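Local structure of putative ABC transporter subunit, substrate-binding component (Rhodopseudomonas palustris, 4EVS) at residues A[106-109]-A[110-114]; A[186-189]-A[190-194]. The protein binds 4-hydroxybenzoate and is probably the substrate-binding component of an ABC transporter that takes up benzoate derivatives released from lignin. All blocks are in the same frame, centred on the assembly; numbering follows the deposited sequence.

Contact 1. Residues A[106-109]-A[110-114]; sequences TSSI and TEKSP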
# COMPACT_ATOMS: atom_id res chain seq x y z
N THR A 106 7.48 -1.75 3.57
CA THR A 106 8.45 -1.84 4.67
C THR A 106 9.26 -0.56 4.77
O THR A 106 9.76 -0.05 3.76
CB THR A 106 9.32 -3.13 4.51
OG1 THR A 106 8.43 -4.24 4.52
CG2 THR A 106 10.36 -3.29 5.63
N SER A 107 9.42 -0.06 6.02
CA SER A 107 10.01 1.29 6.19
C SER A 107 11.39 1.41 5.57
O SER A 107 11.68 2.39 4.86
CB SER A 107 10.08 1.71 7.66
OG SER A 107 8.78 1.96 8.14
N SER A 108 12.25 0.42 5.82
CA SER A 108 13.65 0.48 5.41
C SER A 108 13.89 0.47 3.91
O SER A 108 15.02 0.69 3.48
CB SER A 108 14.45 -0.66 6.04
OG SER A 108 13.97 -1.91 5.63
N ILE A 109 12.86 0.20 3.11
CA ILE A 109 13.09 0.15 1.65
C ILE A 109 13.74 1.42 1.10
O ILE A 109 14.65 1.34 0.26
CB ILE A 109 11.80 -0.15 0.87
CG1 ILE A 109 11.28 -1.57 1.19
CG2 ILE A 109 11.98 0.03 -0.65
CD1 ILE A 109 9.91 -1.95 0.56
N THR A 110 13.26 2.58 1.53
CA THR A 110 13.77 3.82 0.96
C THR A 110 15.23 4.09 1.29
O THR A 110 15.90 4.85 0.57
CB THR A 110 12.91 5.03 1.37
OG1 THR A 110 12.85 5.07 2.78
CG2 THR A 110 11.51 4.96 0.75
N GLU A 111 15.74 3.47 2.34
CA GLU A 111 17.11 3.63 2.78
C GLU A 111 18.09 2.87 1.92
O GLU A 111 19.30 3.10 2.02
CB GLU A 111 17.27 3.13 4.23
CG GLU A 111 16.55 3.95 5.30
CD GLU A 111 16.72 3.35 6.71
OE1 GLU A 111 16.42 2.14 6.94
OE2 GLU A 111 17.17 4.11 7.59
N LYS A 112 17.59 1.97 1.06
CA LYS A 112 18.46 1.09 0.32
C LYS A 112 19.08 1.76 -0.87
O LYS A 112 20.00 1.21 -1.44
CB LYS A 112 17.70 -0.15 -0.13
CG LYS A 112 17.03 -0.95 0.95
CD LYS A 112 18.03 -1.70 1.81
CE LYS A 112 17.44 -2.03 3.16
NZ LYS A 112 17.44 -0.79 4.01
N SER A 113 18.56 2.90 -1.32
CA SER A 113 19.13 3.58 -2.48
C SER A 113 18.71 5.04 -2.41
O SER A 113 17.59 5.32 -1.99
CB SER A 113 18.58 2.99 -3.79
OG SER A 113 19.01 3.74 -4.92
N PRO A 114 19.57 5.97 -2.87
CA PRO A 114 19.16 7.37 -2.92
C PRO A 114 18.10 7.62 -3.98
O PRO A 114 17.45 8.66 -3.94
CB PRO A 114 20.45 8.12 -3.35
CG PRO A 114 21.23 7.09 -4.11
CD PRO A 114 20.98 5.83 -3.30
O HOH W 1 10.24 5.28 4.10
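Two bends in the Lys112 chain, at chi2 (-72°) and chi4 (-76°), fold it back along its own turn until the ammonium meets the backbone of Ser108. The motif is a short run of 3-10 turns in the loop between strands 99-101 and 116-118 of a periplasmic binding protein fold. Its evidence is three bonds from an N-H to the carbonyl three residues earlier: Ile109 N to Thr106 O at 3.2 Å, Glu111 N to Ser108 O at 3.1 Å, and Lys112 N to Ile109 O, also at 3.1 Å and fairly straight (N-H...O 163°). Lys112 NZ then lies 2.9 Å from Ser108 O. This oxygen is gripped twice, because NZ and Glu111 N reach it from opposite faces of the carbonyl plane, each well out of that plane. Lys112 CG, set by chi1 before either bend, also touches Ile109 O.

Glu111 continues in an extended line beyond CG, and one carboxylate oxygen, OE1, merely touches Ser108 CB at 3.5 Å. The other, OE2, is hydrogen-bonded to NE2 of Gln371, the C-terminal residue. Ile109 turns inward from the polar side of the turn: its side chain packs on Thr82, Met86 and Ala104 and lies about 5 Å from the bound p-hydroxybenzoic acid, placing the turn just behind the pocket wall. Ser107 anchors the start of the turn, its OG bonded to Asp365 and its N to Asp154. On the buried flank a water joins the two segments, 2.9 Å from Thr110 OG1 and giving a weak 3.3 Å bond to Ser107 O.

Contact 2. Residues A[186-189]-A[190-194]; sequences IMQR and IKDSG. With SO4 (sulfate ion), chain H.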
# COMPACT_ATOMS: atom_id res chain seq x y z
N ILE A 186 -5.03 -20.73 13.69
CA ILE A 186 -4.72 -19.45 14.33
C ILE A 186 -5.95 -18.91 15.08
O ILE A 186 -5.83 -18.31 16.14
CB ILE A 186 -4.14 -18.38 13.33
CG1 ILE A 186 -3.73 -17.10 14.08
CG2 ILE A 186 -5.10 -18.02 12.34
CD1 ILE A 186 -2.62 -17.27 15.15
N MSE A 187 -7.15 -19.09 14.52
CA MSE A 187 -8.35 -18.61 15.21
C MSE A 187 -8.55 -19.31 16.53
O MSE A 187 -8.94 -18.69 17.50
CB MSE A 187 -9.59 -18.75 14.34
CG MSE A 187 -9.53 -17.96 13.08
SE MSE A 187 -9.00 -16.05 13.27
CE MSE A 187 -8.25 -15.79 11.55
N GLN A 188 -8.23 -20.59 16.57
CA GLN A 188 -8.31 -21.34 17.82
C GLN A 188 -7.29 -20.79 18.83
O GLN A 188 -7.62 -20.62 20.03
CB GLN A 188 -8.12 -22.84 17.56
CG GLN A 188 -8.30 -23.68 18.80
CD GLN A 188 -9.67 -23.56 19.43
OE1 GLN A 188 -10.69 -23.54 18.72
NE2 GLN A 188 -9.71 -23.45 20.75
N ARG A 189 -6.07 -20.54 18.39
CA ARG A 189 -5.08 -19.92 19.31
C ARG A 189 -5.54 -18.54 19.84
O ARG A 189 -5.38 -18.20 21.03
CB ARG A 189 -3.70 -19.81 18.66
CG ARG A 189 -3.06 -21.16 18.32
CD ARG A 189 -1.77 -20.97 17.54
NE ARG A 189 -0.72 -20.40 18.39
CZ ARG A 189 0.49 -20.06 17.95
NH1 ARG A 189 0.81 -20.23 16.67
NH2 ARG A 189 1.39 -19.54 18.79
N ILE A 190 -6.14 -17.74 18.98
CA ILE A 190 -6.64 -16.43 19.38
C ILE A 190 -7.77 -16.56 20.38
O ILE A 190 -7.77 -15.87 21.40
CB ILE A 190 -7.07 -15.56 18.16
CG1 ILE A 190 -5.83 -15.16 17.36
CG2 ILE A 190 -7.81 -14.28 18.63
CD1 ILE A 190 -6.14 -14.63 16.02
N LYS A 191 -8.69 -17.49 20.14
CA LYS A 191 -9.77 -17.75 21.10
C LYS A 191 -9.17 -18.11 22.46
O LYS A 191 -9.54 -17.54 23.50
CB LYS A 191 -10.64 -18.87 20.58
CG LYS A 191 -11.89 -19.08 21.37
CD LYS A 191 -12.60 -20.33 20.90
CE LYS A 191 -13.74 -20.71 21.88
NZ LYS A 191 -14.44 -21.96 21.44
N ASP A 192 -8.23 -19.05 22.42
CA ASP A 192 -7.54 -19.49 23.63
C ASP A 192 -6.82 -18.39 24.39
O ASP A 192 -6.69 -18.50 25.61
CB ASP A 192 -6.56 -20.62 23.33
CG ASP A 192 -7.26 -21.93 22.95
OD1 ASP A 192 -8.49 -22.01 23.18
OD2 ASP A 192 -6.58 -22.86 22.43
N SER A 193 -6.34 -17.36 23.71
CA SER A 193 -5.57 -16.29 24.34
C SER A 193 -6.36 -15.36 25.27
O SER A 193 -5.76 -14.61 26.05
CB SER A 193 -4.94 -15.39 23.29
OG SER A 193 -5.89 -14.49 22.67
N GLY A 194 -7.67 -15.33 25.11
CA GLY A 194 -8.51 -14.36 25.81
C GLY A 194 -8.57 -12.95 25.26
O GLY A 194 -9.21 -12.06 25.83
S SO4 H . 4.52 -19.45 16.73
O1 SO4 H . 4.09 -19.75 18.08
O2 SO4 H . 5.86 -19.99 16.51
O3 SO4 H . 4.56 -18.00 16.52
O4 SO4 H . 3.61 -20.06 15.77
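Ile190 sends its CD1 back up the helix to Ile186 CG1, 4.0 Å away, and CD1 also lies 4.2 Å from SE of Met187, which is present as selenomethionine. With CG1 of Ile186 opposite its own backbone N (chi1 -176°), these branches form the packed face of helix 184-193, which serves the beta-alpha-beta crossover from strand 169-176 to strand 197-201. Val174 and Ala143 of the sheet meet this face, while Phe211 and Tyr215 of helix 206-217 lie against Met187. Beneath it the backbone is regular, as in Lys191 N to Met187 O at 2.9 Å.

The outer side is looser. Gln188 NE2 reaches Asp192 OD1 at 3.1 Å, but the N-H...O angle of only 122° makes this bond weak; the amide and carboxylate planes stand 65° apart. Arg189 swings outward and grips a sulfate, probably from the crystallisation liquor, with NH1 2.9 Å from O4 and NH2 2.8 Å from O1; the sulfur lies in the guanidinium plane at its edge.

At the C-terminal end Ser193 OG donates to Ile190 O at 2.7 Å, in the carbonyl plane and on a lone pair, and is also bonded to Ala195 N. Replacing Ser193 with alanine would probably take the short hydroxyl bond from Ile190 O and leave Ala195 N without this partner, weakening the helix end. The paired, in-plane grip implies an arginine edge suited to oxyanions, though nothing marks it as a functional site.

From the N terminus the chain first builds the sheet that holds strands 5-12, 75-78, 99-101 and 116-118, and contact 1 closes a local turn in the loop joining the last two of these. The chain then enters the second sheet through strand 141-147. There contact 2 lies along helix 184-193, between strands 169-176 and 197-201. The two contacts follow in series, neither nested nor crossed, with centres 35 Å apart and nearest atoms about 20 Å apart, so they do not touch. Residues 106-114 tie the first sheet's loop to helix 82-88 and the C-terminal helix 366-369; residues 186-194 fasten a helix to the second sheet, farther from the chain's centre.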